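Local coordinates for ActII protein (Streptomyces coelicolor, PDB 2OPT) that acts as a TetR-like transcriptional repressor, probably binding regulatory DNA, and binds the antibiotic actinorhodin or its biosynthetic precursor (S)-DNPA, at residues T14-L19 with F58-T63; E22-L27 with E52-V57; E81-L86 with L203-I208; R98-R103 with F141-A146. One frame throughout, in Å; residues are numbered along the deposited sequence. Where two conformers were deposited one is given.

Contact 1: residues T14-L19 with F58-T63; sequences TALGIL and FDIVLT
Leu16, on the first helix of the TetR-family DNA-binding region, presents both of its methyl groups to Val61 near the end of helix 50-61. The two side chains cross obliquely, and CG1 of Val61 sits in the fork of the leucine: Leu16 CD1 and Leu16 CD2 each lie 3.7 Å from Val61 CG1. The reach of Leu16 follows from its first torsion, which sets CG opposite the backbone N (chi1 179°) and carries the branch out from the helix. On the partner side Val61 turns CG1 next to its own backbone N (chi1 -68°), where this methyl is the one that meets the fork. One residue earlier, Ile60 also points its CB at helix 8-22 but takes a lesser share.

Leu16 and Val61 are the residues whose CA atoms come closest between the segments, yet these are still 8.5 Å apart, so the helices are joined by side chains and not by backbone. The contact is apolar throughout and small, burying about 100 Å² in all. Around it, His93 touches Leu16, while Leu96 of helix 96-100 packs on Val61, so the first helix and helix 50-61 meet next to helix 96-100 and the loop holding His93. At its edge, Leu16 CD2 reaches Ile60 through the branch methyl CG2, at 4.2 Å.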
loop_
_atom_site.group_PDB
_atom_site.type_symbol
_atom_site.label_atom_id
_atom_site.label_comp_id
_atom_site.label_asym_id
_atom_site.label_seq_id
_atom_site.Cartn_x
_atom_site.Cartn_y
_atom_site.Cartn_z
ATOM N N THR A 14 -13.705 2.572 -24.657
ATOM C CA THR A 14 -14.439 1.311 -24.708
ATOM C C THR A 14 -13.894 0.358 -23.670
ATOM O O THR A 14 -14.646 -0.264 -22.959
ATOM C CB THR A 14 -14.293 0.709 -26.137
ATOM O OG1 THR A 14 -14.884 1.633 -27.068
ATOM C CG2 THR A 14 -14.997 -0.650 -26.267
ATOM N N ALA A 15 -12.565 0.241 -23.596
ATOM C CA ALA A 15 -11.942 -0.593 -22.591
ATOM C C ALA A 15 -12.288 -0.217 -21.143
ATOM O O ALA A 15 -12.616 -1.092 -20.307
ATOM C CB ALA A 15 -10.400 -0.574 -22.792
ATOM N N LEU A 16 -12.247 1.070 -20.840
ATOM C CA LEU A 16 -12.616 1.540 -19.540
ATOM C C LEU A 16 -14.083 1.197 -19.237
ATOM O O LEU A 16 -14.438 0.895 -18.115
ATOM C CB LEU A 16 -12.412 3.058 -19.501
ATOM C CG LEU A 16 -12.795 3.711 -18.158
ATOM C CD1 LEU A 16 -11.935 3.139 -17.001
ATOM C CD2 LEU A 16 -12.651 5.245 -18.268
ATOM N N GLY A 17 -14.922 1.209 -20.255
ATOM C CA GLY A 17 -16.356 0.919 -20.071
ATOM C C GLY A 17 -16.505 -0.551 -19.655
ATOM O O GLY A 17 -17.296 -0.904 -18.765
ATOM N N ILE A 18 -15.719 -1.420 -20.275
ATOM C CA ILE A 18 -15.778 -2.855 -19.957
ATOM C C ILE A 18 -15.350 -3.047 -18.506
ATOM O O ILE A 18 -16.045 -3.686 -17.733
ATOM C CB ILE A 18 -14.900 -3.712 -20.941
ATOM C CG1 ILE A 18 -15.552 -3.694 -22.341
ATOM C CG2 ILE A 18 -14.735 -5.167 -20.433
ATOM C CD1 ILE A 18 -14.532 -3.947 -23.498
ATOM N N LEU A 19 -14.179 -2.523 -18.179
ATOM C CA LEU A 19 -13.628 -2.493 -16.812
ATOM C C LEU A 19 -14.654 -1.998 -15.790
ATOM O O LEU A 19 -14.864 -2.603 -14.753
ATOM C CB LEU A 19 -12.450 -1.541 -16.784
ATOM C CG LEU A 19 -11.015 -1.915 -16.430
ATOM C CD1 LEU A 19 -10.295 -0.707 -15.801
ATOM C CD2 LEU A 19 -10.982 -3.060 -15.446
ATOM N N PHE A 58 -5.159 3.366 -17.428
ATOM C CA PHE A 58 -4.725 4.066 -16.237
ATOM C C PHE A 58 -4.553 5.561 -16.490
ATOM O O PHE A 58 -5.037 6.376 -15.699
ATOM C CB PHE A 58 -3.435 3.424 -15.682
ATOM C CG PHE A 58 -2.910 4.065 -14.397
ATOM C CD1 PHE A 58 -3.780 4.514 -13.411
ATOM C CD2 PHE A 58 -1.541 4.155 -14.171
ATOM C CE1 PHE A 58 -3.297 5.087 -12.234
ATOM C CE2 PHE A 58 -1.043 4.708 -13.001
ATOM C CZ PHE A 58 -1.920 5.162 -12.026
ATOM N N ASP A 59 -3.890 5.945 -17.586
ATOM C CA ASP A 59 -3.681 7.371 -17.799
ATOM C C ASP A 59 -4.962 8.115 -18.109
ATOM O O ASP A 59 -5.136 9.281 -17.719
ATOM C CB ASP A 59 -2.680 7.629 -18.907
ATOM C CG ASP A 59 -2.134 9.026 -18.829
ATOM O OD1 ASP A 59 -1.398 9.306 -17.856
ATOM O OD2 ASP A 59 -2.579 9.877 -19.648
ATOM N N ILE A 60 -5.895 7.469 -18.792
ATOM C CA ILE A 60 -7.074 8.231 -19.213
ATOM C C ILE A 60 -7.986 8.725 -18.075
ATOM O O ILE A 60 -8.606 9.786 -18.166
ATOM C CB ILE A 60 -7.852 7.452 -20.276
ATOM C CG1 ILE A 60 -8.513 8.448 -21.222
ATOM C CG2 ILE A 60 -8.886 6.452 -19.624
ATOM C CD1 ILE A 60 -8.995 7.804 -22.471
ATOM N N VAL A 61 -8.118 7.924 -17.018
ATOM C CA VAL A 61 -8.975 8.269 -15.880
ATOM C C VAL A 61 -8.320 9.376 -15.000
ATOM O O VAL A 61 -8.985 10.036 -14.236
ATOM C CB VAL A 61 -9.223 7.003 -15.004
ATOM C CG1 VAL A 61 -10.048 6.036 -15.756
ATOM C CG2 VAL A 61 -7.868 6.300 -14.614
ATOM N N LEU A 62 -6.996 9.528 -15.080
ATOM C CA LEU A 62 -6.263 10.530 -14.299
ATOM C C LEU A 62 -6.619 11.947 -14.670
ATOM O O LEU A 62 -6.322 12.871 -13.926
ATOM C CB LEU A 62 -4.766 10.351 -14.486
ATOM C CG LEU A 62 -4.205 9.083 -13.837
ATOM C CD1 LEU A 62 -2.644 9.012 -13.984
ATOM C CD2 LEU A 62 -4.556 9.104 -12.355
ATOM N N THR A 63 -7.265 12.110 -15.827
ATOM C CA THR A 63 -7.872 13.357 -16.172
ATOM C C THR A 63 -8.820 13.783 -15.081
ATOM O O THR A 63 -9.048 14.969 -14.909
ATOM C CB THR A 63 -8.647 13.284 -17.531
ATOM O OG1 THR A 63 -8.765 14.614 -18.019
ATOM C CG2 THR A 63 -10.065 12.725 -17.377
#

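Contact 2: residues E22-L27 with E52-V57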
loop_
_atom_site.group_PDB
_atom_site.type_symbol
_atom_site.label_atom_id
_atom_site.label_comp_id
_atom_site.label_asym_id
_atom_site.label_seq_id
_atom_site.Cartn_x
_atom_site.Cartn_y
_atom_site.Cartn_z
ATOM N N GLU A 22 -17.575 -4.611 -15.682
ATOM C CA GLU A 22 -17.339 -6.037 -15.589
ATOM C C GLU A 22 -16.006 -6.432 -14.920
ATOM O O GLU A 22 -15.766 -7.610 -14.611
ATOM C CB GLU A 22 -17.481 -6.677 -16.978
ATOM C CG GLU A 22 -18.890 -6.580 -17.569
ATOM C CD GLU A 22 -18.937 -7.147 -18.962
ATOM O OE1 GLU A 22 -18.255 -8.155 -19.202
ATOM O OE2 GLU A 22 -19.624 -6.573 -19.823
ATOM N N GLY A 23 -15.167 -5.458 -14.654
ATOM C CA GLY A 23 -13.979 -5.741 -13.881
ATOM C C GLY A 23 -12.832 -6.122 -14.783
ATOM O O GLY A 23 -13.014 -6.387 -15.966
ATOM N N LEU A 24 -11.652 -6.115 -14.211
ATOM C CA LEU A 24 -10.425 -6.324 -14.922
ATOM C C LEU A 24 -10.308 -7.680 -15.630
ATOM O O LEU A 24 -9.602 -7.795 -16.643
ATOM C CB LEU A 24 -9.255 -6.154 -13.927
ATOM C CG LEU A 24 -7.807 -6.165 -14.424
ATOM C CD1 LEU A 24 -7.499 -5.137 -15.505
ATOM C CD2 LEU A 24 -6.897 -5.964 -13.268
ATOM N N ASP A 25 -10.930 -8.729 -15.104
ATOM C CA ASP A 25 -10.667 -10.035 -15.725
ATOM C C ASP A 25 -11.440 -10.180 -17.042
ATOM O O ASP A 25 -10.968 -10.824 -17.974
ATOM C CB ASP A 25 -10.907 -11.199 -14.759
ATOM C CG ASP A 25 -9.885 -11.252 -13.616
ATOM O OD1 ASP A 25 -8.764 -10.722 -13.718
ATOM O OD2 ASP A 25 -10.215 -11.838 -12.576
ATOM N N ALA A 26 -12.586 -9.508 -17.120
ATOM C CA ALA A 26 -13.431 -9.432 -18.310
ATOM C C ALA A 26 -12.783 -8.668 -19.444
ATOM O O ALA A 26 -13.219 -8.781 -20.595
ATOM C CB ALA A 26 -14.747 -8.781 -17.956
ATOM N N LEU A 27 -11.748 -7.871 -19.123
ATOM C CA LEU A 27 -11.101 -7.037 -20.132
ATOM C C LEU A 27 -9.930 -7.771 -20.773
ATOM O O LEU A 27 -8.805 -7.656 -20.292
ATOM C CB LEU A 27 -10.661 -5.689 -19.544
ATOM C CG LEU A 27 -9.960 -4.717 -20.515
ATOM C CD1 LEU A 27 -10.832 -4.387 -21.681
ATOM C CD2 LEU A 27 -9.548 -3.440 -19.764
ATOM N N GLU A 52 -0.034 -2.951 -22.263
ATOM C CA GLU A 52 0.097 -1.581 -22.761
ATOM C C GLU A 52 -1.254 -0.920 -22.736
ATOM O O GLU A 52 -1.370 0.263 -22.490
ATOM C CB GLU A 52 0.606 -1.651 -24.176
ATOM C CG GLU A 52 2.086 -2.213 -24.094
ATOM C CD GLU A 52 2.710 -2.715 -25.406
ATOM O OE1 GLU A 52 1.989 -3.177 -26.307
ATOM O OE2 GLU A 52 3.974 -2.702 -25.511
ATOM N N LEU A 53 -2.271 -1.700 -23.035
ATOM C CA LEU A 53 -3.658 -1.189 -23.014
ATOM C C LEU A 53 -3.992 -0.672 -21.617
ATOM O O LEU A 53 -4.550 0.413 -21.452
ATOM C CB LEU A 53 -4.576 -2.324 -23.431
ATOM C CG LEU A 53 -6.095 -2.013 -23.493
ATOM C CD1 LEU A 53 -6.602 -2.147 -22.116
ATOM C CD2 LEU A 53 -6.417 -0.630 -24.115
ATOM N N LEU A 54 -3.723 -1.483 -20.608
ATOM C CA LEU A 54 -3.976 -1.112 -19.230
ATOM C C LEU A 54 -3.199 0.159 -18.829
ATOM O O LEU A 54 -3.710 0.958 -18.066
ATOM C CB LEU A 54 -3.645 -2.294 -18.300
ATOM C CG LEU A 54 -4.639 -3.466 -18.397
ATOM C CD1 LEU A 54 -4.197 -4.556 -17.444
ATOM C CD2 LEU A 54 -6.090 -3.008 -18.107
ATOM N N ASP A 55 -1.968 0.345 -19.326
ATOM C CA ASP A 55 -1.200 1.583 -19.060
ATOM C C ASP A 55 -2.040 2.742 -19.569
ATOM O O ASP A 55 -2.072 3.832 -18.971
ATOM C CB ASP A 55 0.126 1.594 -19.849
ATOM C CG ASP A 55 1.201 0.639 -19.279
ATOM O OD1 ASP A 55 1.157 0.315 -18.090
ATOM O OD2 ASP A 55 2.173 0.293 -20.016
ATOM N N LEU A 56 -2.720 2.536 -20.702
ATOM C CA LEU A 56 -3.484 3.624 -21.317
ATOM C C LEU A 56 -4.783 3.945 -20.576
ATOM O O LEU A 56 -5.225 5.109 -20.541
ATOM C CB LEU A 56 -3.771 3.289 -22.787
ATOM C CG LEU A 56 -2.597 3.256 -23.782
ATOM C CD1 LEU A 56 -3.112 2.777 -25.139
ATOM C CD2 LEU A 56 -1.944 4.589 -23.934
ATOM N N VAL A 57 -5.431 2.891 -20.086
ATOM C CA VAL A 57 -6.675 2.986 -19.320
ATOM C C VAL A 57 -6.296 3.728 -18.022
ATOM O O VAL A 57 -6.974 4.646 -17.602
ATOM C CB VAL A 57 -7.240 1.597 -19.043
ATOM C CG1 VAL A 57 -8.364 1.654 -18.037
ATOM C CG2 VAL A 57 -7.772 0.927 -20.332
#
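The turn that leads from the first helix into the predicted helix-turn-helix motif packs on helix 50-61 through four buried leucines. Leu24 and Leu27 come from the turn, Leu53 and Leu54 from the helix, and Leu54 is the residue that meets both partners. The CD1 methyl of Leu24 enters the fork of Leu54 at an angle, 3.6 Å from Leu54 CD2 and 3.9 Å from Leu54 CD1. Although the CB of Leu24 is not aimed at the helix, an extended first torsion (chi1 -173°) swings the branch across to it.

Leu27 does point its CB at helix 50-61, and it uses a single methyl, CD2, for two neighbours. Alongside Leu54 it runs in the opposite direction, the two chains sliding past each other with Leu27 CD2 3.9 Å from Leu54 CD2. Against Leu53 the meeting is tip to tip, Leu27 CD2 facing Leu53 CD1 at 4.0 Å. Before these residues the chain breaks out of helix 8-22 at Gly23, whose positive phi (90°) redirects the backbone and lets the turn face the later helix.

Leu19 of the first helix covers both Leu24 and Leu27, and helix 96-100 closes over Leu24 and Leu54 through Ile99. Polar backbone atoms are bonded outside the leucine cluster: Leu24 N to Asp95 OD2, and Leu27 O to Arg50 NE at the start of helix 50-61. The side-chain interface itself has no directional bond; the turn's position depends on the fit of branched side chains and on the side-chain-to-backbone hydrogen bonds at Leu24 and Leu27, the latter tying it to the same helix.

Contact 3: residues E81-L86 with L203-I208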
loop_
_atom_site.group_PDB
_atom_site.type_symbol
_atom_site.label_atom_id
_atom_site.label_comp_id
_atom_site.label_asym_id
_atom_site.label_seq_id
_atom_site.Cartn_x
_atom_site.Cartn_y
_atom_site.Cartn_z
ATOM N N GLU A 81 -7.559 18.098 -0.540
ATOM C CA GLU A 81 -8.466 18.208 -1.701
ATOM C C GLU A 81 -8.006 17.343 -2.859
ATOM O O GLU A 81 -8.795 16.636 -3.497
ATOM C CB GLU A 81 -8.529 19.657 -2.209
ATOM C CG GLU A 81 -9.097 19.780 -3.659
ATOM C CD GLU A 81 -8.960 21.180 -4.303
ATOM O OE1 GLU A 81 -8.530 22.139 -3.641
ATOM O OE2 GLU A 81 -9.328 21.303 -5.496
ATOM N N MET A 82 -6.717 17.453 -3.171
ATOM C CA MET A 82 -6.110 16.687 -4.253
ATOM C C MET A 82 -6.129 15.190 -3.963
ATOM O O MET A 82 -6.300 14.375 -4.870
ATOM C CB MET A 82 -4.674 17.159 -4.494
ATOM C CG MET A 82 -3.764 16.112 -5.112
ATOM S SD MET A 82 -2.020 16.527 -4.926
ATOM C CE MET A 82 -1.620 15.645 -3.419
ATOM N N CYS A 83 -5.953 14.831 -2.695
ATOM C CA CYS A 83 -5.979 13.430 -2.286
ATOM C C CYS A 83 -7.392 12.863 -2.362
ATOM O O CYS A 83 -7.591 11.719 -2.771
ATOM C CB CYS A 83 -5.425 13.275 -0.869
ATOM S SG CYS A 83 -3.629 13.426 -0.748
ATOM N N ARG A 84 -8.369 13.672 -1.965
ATOM C CA ARG A 84 -9.769 13.274 -2.030
ATOM C C ARG A 84 -10.210 13.069 -3.475
ATOM O O ARG A 84 -11.029 12.199 -3.770
ATOM C CB ARG A 84 -10.655 14.320 -1.351
ATOM C CG ARG A 84 -10.604 14.285 0.170
ATOM C CD ARG A 84 -11.621 15.240 0.781
ATOM N NE ARG A 84 -11.252 15.646 2.134
ATOM C CZ ARG A 84 -11.100 16.909 2.519
ATOM N NH1 ARG A 84 -10.764 17.187 3.772
ATOM N NH2 ARG A 84 -11.283 17.896 1.653
ATOM N N SER A 85 -9.654 13.875 -4.373
ATOM C CA SER A 85 -9.918 13.738 -5.823
ATOM C C SER A 85 -9.411 12.424 -6.424
ATOM O O SER A 85 -10.083 11.760 -7.221
ATOM C CB SER A 85 -9.283 14.925 -6.581
ATOM O OG SER A 85 -9.822 15.068 -7.902
ATOM N N LEU A 86 -8.212 12.031 -6.038
ATOM C CA LEU A 86 -7.696 10.764 -6.418
ATOM C C LEU A 86 -8.533 9.618 -5.882
ATOM O O LEU A 86 -8.809 8.649 -6.597
ATOM C CB LEU A 86 -6.283 10.627 -5.826
ATOM C CG LEU A 86 -5.503 9.430 -6.342
ATOM C CD1 LEU A 86 -5.321 9.352 -7.885
ATOM C CD2 LEU A 86 -4.137 9.433 -5.668
ATOM N N LEU A 203 -8.293 10.354 8.810
ATOM C CA LEU A 203 -7.239 10.217 9.798
ATOM C C LEU A 203 -5.879 10.064 9.137
ATOM O O LEU A 203 -4.937 10.748 9.526
ATOM C CB LEU A 203 -7.465 8.981 10.703
ATOM C CG LEU A 203 -8.302 9.164 11.936
ATOM C CD1 LEU A 203 -8.587 7.820 12.659
ATOM C CD2 LEU A 203 -7.563 10.141 12.874
ATOM N N GLY A 204 -5.742 9.154 8.176
ATOM C CA GLY A 204 -4.415 8.949 7.536
ATOM C C GLY A 204 -3.976 10.200 6.780
ATOM O O GLY A 204 -2.812 10.538 6.744
ATOM N N LEU A 205 -4.907 10.875 6.096
ATOM C CA LEU A 205 -4.596 12.162 5.478
ATOM C C LEU A 205 -4.046 13.190 6.503
ATOM O O LEU A 205 -3.033 13.791 6.264
ATOM C CB LEU A 205 -5.881 12.717 4.787
ATOM C CG LEU A 205 -5.772 13.521 3.518
ATOM C CD1 LEU A 205 -4.846 12.850 2.550
ATOM C CD2 LEU A 205 -7.234 13.738 2.913
ATOM N N GLU A 206 -4.754 13.373 7.623
ATOM C CA GLU A 206 -4.350 14.294 8.689
ATOM C C GLU A 206 -2.945 13.960 9.152
ATOM O O GLU A 206 -2.069 14.837 9.231
ATOM C CB GLU A 206 -5.330 14.165 9.862
ATOM C CG GLU A 206 -6.637 14.914 9.619
ATOM C CD GLU A 206 -7.670 14.776 10.722
ATOM O OE1 GLU A 206 -7.395 14.146 11.791
ATOM O OE2 GLU A 206 -8.780 15.330 10.504
ATOM N N ILE A 207 -2.731 12.676 9.434
ATOM C CA ILE A 207 -1.472 12.210 9.944
ATOM C C ILE A 207 -0.340 12.574 8.987
ATOM O O ILE A 207 0.650 13.139 9.406
ATOM C CB ILE A 207 -1.494 10.696 10.232
ATOM C CG1 ILE A 207 -2.419 10.405 11.431
ATOM C CG2 ILE A 207 -0.095 10.186 10.490
ATOM C CD1 ILE A 207 -2.803 8.960 11.604
ATOM N N ILE A 208 -0.483 12.217 7.708
ATOM C CA ILE A 208 0.621 12.409 6.721
ATOM C C ILE A 208 0.900 13.897 6.491
ATOM O O ILE A 208 2.048 14.304 6.450
ATOM C CB ILE A 208 0.294 11.723 5.378
ATOM C CG1 ILE A 208 0.163 10.201 5.603
ATOM C CG2 ILE A 208 1.301 12.163 4.290
ATOM C CD1 ILE A 208 -0.408 9.348 4.409
#
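Cys83 and Leu205 make the tight part of this helix-to-helix contact in the C-terminal, ligand-binding region of the TetR-like fold. A single methyl of the leucine, CD1, presses on the cysteine: Leu205 CD1 is 3.5 Å from Cys83 CB, closer than carbon atoms usually pack, and 3.6 Å from Cys83 SG. The same two residues bring the backbones nearest, with CA atoms 8.0 Å apart, and both point their CB atoms across the gap. The first torsion of Leu205 (-146°) lies away from a staggered position, perhaps in part because of this close approach. The cysteine keeps a relaxed shape, its sulfur next to the backbone N (chi1 -75°), which lays the CB-SG edge along the methyl.

The other branch of the leucine is held far less closely. Leu205 CD2 faces the aliphatic stem of Arg84, but at 4.4 Å from Arg84 CG the approach is loose. Arg84 is partly exposed; its CG is the nearest part, and the chain then leads away to a salt bridge of NE with Glu202, one residue before the segment 203-208. An apolar interior on the cysteine side thus gives way to a partly exposed, charged side at Arg84 and Glu202.

Helix 128-150 packs on both helices, Val142 on Cys83 and Leu138 and Phe141 on Ile208. Helix 197-219 also turns another face to the second subunit, with Ile207 on Leu212 and Leu203 on Tyr133 of that chain, so the helix is packed between helix 75-92 and the dimer interface.

Contact 4: residues R98-R103 with F141-A146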
loop_
_atom_site.group_PDB
_atom_site.type_symbol
_atom_site.label_atom_id
_atom_site.label_comp_id
_atom_site.label_asym_id
_atom_site.label_seq_id
_atom_site.Cartn_x
_atom_site.Cartn_y
_atom_site.Cartn_z
ATOM N N ARG A 98 -6.142 -1.750 -8.751
ATOM C CA ARG A 98 -5.423 -2.987 -9.065
ATOM C C ARG A 98 -4.478 -2.716 -10.216
ATOM O O ARG A 98 -3.376 -3.211 -10.260
ATOM C CB ARG A 98 -6.395 -4.102 -9.461
ATOM C CG ARG A 98 -6.793 -5.067 -8.380
ATOM C CD ARG A 98 -7.723 -6.166 -8.953
ATOM N NE ARG A 98 -6.979 -7.155 -9.756
ATOM C CZ ARG A 98 -7.509 -8.188 -10.413
ATOM N NH1 ARG A 98 -8.814 -8.425 -10.394
ATOM N NH2 ARG A 98 -6.723 -9.007 -11.094
ATOM N N ILE A 99 -4.919 -1.930 -11.179
ATOM C CA ILE A 99 -4.056 -1.604 -12.311
ATOM C C ILE A 99 -2.991 -0.626 -11.880
ATOM O O ILE A 99 -1.835 -0.735 -12.283
ATOM C CB ILE A 99 -4.925 -0.942 -13.415
ATOM C CG1 ILE A 99 -5.959 -1.929 -13.960
ATOM C CG2 ILE A 99 -4.093 -0.328 -14.514
ATOM C CD1 ILE A 99 -7.022 -1.234 -14.811
ATOM N N ALA A 100 -3.407 0.366 -11.081
ATOM C CA ALA A 100 -2.547 1.461 -10.640
ATOM C C ALA A 100 -1.399 1.043 -9.764
ATOM O O ALA A 100 -0.366 1.680 -9.778
ATOM C CB ALA A 100 -3.360 2.494 -9.902
ATOM N N ILE A 101 -1.593 0.006 -8.960
ATOM C CA ILE A 101 -0.687 -0.269 -7.823
ATOM C C ILE A 101 0.791 -0.535 -8.206
ATOM O O ILE A 101 1.735 -0.203 -7.436
ATOM C CB ILE A 101 -1.287 -1.396 -6.900
ATOM C CG1 ILE A 101 -0.701 -1.406 -5.463
ATOM C CG2 ILE A 101 -1.379 -2.777 -7.625
ATOM C CD1 ILE A 101 0.669 -0.802 -5.266
ATOM N N ASP A 102 0.994 -1.133 -9.376
ATOM C CA ASP A 102 2.299 -1.499 -9.906
ATOM C C ASP A 102 2.759 -0.546 -11.048
ATOM O O ASP A 102 3.735 -0.821 -11.739
ATOM C CB ASP A 102 2.174 -2.922 -10.452
ATOM C CG ASP A 102 1.126 -3.025 -11.567
ATOM O OD1 ASP A 102 0.047 -2.406 -11.452
ATOM O OD2 ASP A 102 1.390 -3.725 -12.567
ATOM N N ARG A 103 2.027 0.542 -11.277
ATOM C CA ARG A 103 2.298 1.432 -12.408
ATOM C C ARG A 103 2.745 2.839 -11.972
ATOM O O ARG A 103 2.364 3.312 -10.897
ATOM C CB ARG A 103 1.055 1.517 -13.302
ATOM C CG ARG A 103 0.775 0.221 -14.073
ATOM C CD ARG A 103 -0.442 0.356 -15.011
ATOM N NE ARG A 103 -0.296 -0.603 -16.117
ATOM C CZ ARG A 103 -0.579 -1.908 -16.047
ATOM N NH1 ARG A 103 -1.094 -2.436 -14.936
ATOM N NH2 ARG A 103 -0.376 -2.678 -17.106
ATOM N N PHE A 141 -0.682 5.913 -0.184
ATOM C CA PHE A 141 -1.636 5.757 0.865
ATOM C C PHE A 141 -3.043 5.786 0.273
ATOM O O PHE A 141 -3.888 4.972 0.618
ATOM C CB PHE A 141 -1.448 6.945 1.821
ATOM C CG PHE A 141 -2.674 7.259 2.638
ATOM C CD1 PHE A 141 -3.028 6.450 3.725
ATOM C CD2 PHE A 141 -3.495 8.342 2.307
ATOM C CE1 PHE A 141 -4.226 6.717 4.466
ATOM C CE2 PHE A 141 -4.644 8.611 3.044
ATOM C CZ PHE A 141 -5.017 7.772 4.110
ATOM N N VAL A 142 -3.306 6.762 -0.599
ATOM C CA VAL A 142 -4.617 6.869 -1.238
ATOM C C VAL A 142 -4.947 5.578 -2.038
ATOM O O VAL A 142 -6.068 5.040 -1.955
ATOM C CB VAL A 142 -4.692 8.067 -2.180
ATOM C CG1 VAL A 142 -5.943 7.999 -2.989
ATOM C CG2 VAL A 142 -4.607 9.377 -1.409
ATOM N N THR A 143 -3.969 5.082 -2.784
ATOM C CA THR A 143 -4.161 3.906 -3.604
ATOM C C THR A 143 -4.423 2.651 -2.759
ATOM O O THR A 143 -5.334 1.881 -3.092
ATOM C CB THR A 143 -2.952 3.701 -4.564
ATOM O OG1 THR A 143 -2.771 4.913 -5.309
ATOM C CG2 THR A 143 -3.215 2.508 -5.555
ATOM N N ALA A 144 -3.641 2.446 -1.684
ATOM C CA ALA A 144 -3.869 1.329 -0.737
ATOM C C ALA A 144 -5.245 1.375 -0.109
ATOM O O ALA A 144 -5.944 0.361 -0.036
ATOM C CB ALA A 144 -2.792 1.318 0.381
ATOM N N GLU A 145 -5.625 2.536 0.410
ATOM C CA GLU A 145 -6.975 2.682 0.976
ATOM C C GLU A 145 -8.048 2.286 -0.039
ATOM O O GLU A 145 -8.961 1.552 0.277
ATOM C CB GLU A 145 -7.225 4.101 1.462
ATOM C CG GLU A 145 -6.526 4.474 2.773
ATOM C CD GLU A 145 -6.994 3.633 3.972
ATOM O OE1 GLU A 145 -8.212 3.355 4.070
ATOM O OE2 GLU A 145 -6.147 3.246 4.808
ATOM N N ALA A 146 -7.923 2.784 -1.261
ATOM C CA ALA A 146 -8.892 2.486 -2.307
ATOM C C ALA A 146 -8.971 1.012 -2.556
ATOM O O ALA A 146 -10.067 0.469 -2.648
ATOM C CB ALA A 146 -8.519 3.215 -3.612
#
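The guanidinium of Arg103 is held through all three of its nitrogens, and its bond within segment 98-103 runs from Arg103 NH1 to Ile99 O at 3.2 Å. That bond is nearly straight, 173° at the hydrogen, and the oxygen lies in the guanidinium plane at its edge, while the donor comes in at 122° to the C=O bond, slightly tilted from the carbonyl plane. Asp55 completes the hold on NE with a salt bridge and Asp51 O takes a bond from NH2, which together should fix its rotation. A type I turn from Ala100 to Arg103, closed by Arg103 N to Ala100 O at 3.0 Å, folds the arginine back toward Ile99.

Across from this turn stands Thr143, whose methyl carries the contact. Thr143 CG2 is 4.3 Å from Ala100 CB and 4.4 Å from Ile101 CA, light touches that fall where the backbones are nearest. The threonine torsion (chi1 -54°) turns OG1 back along its own helix to Ser139 O and leaves CG2 for the turn.

Phe90 of helix 75-92 lies against Ala100, Thr143 and Ala146, and Phe58 of helix 50-61 packs on Ala100 from the DNA-binding side. On another face of helix 128-150, Glu145 OE2 is hydrogen-bonded to Tyr133 OH of the second subunit; the turn after Ala100 is thus set between the DNA-binding region and the helices that reach the dimer interface.

Overall arrangement
Contacts 1 and 2 both rest on helix 50-61 and form one apolar cluster in the DNA-binding region, with contact 2 nested inside the loop that contact 1 closes; contact 2 is fully buried, contact 1 partly so. Contact 3 is a buried helix pair on the opposite side of the chain's centre, about 23 Å from contact 1 between centres, and its outer edge is charged. Contact 4 lies nearest the middle and touches the other three: Ile99 meets Leu19, Arg98 meets Leu24, and Val142 meets Leu86. Its thin apolar interface is accompanied by a strongly polar turn. Contacts 3 and 4 alone reach the second subunit.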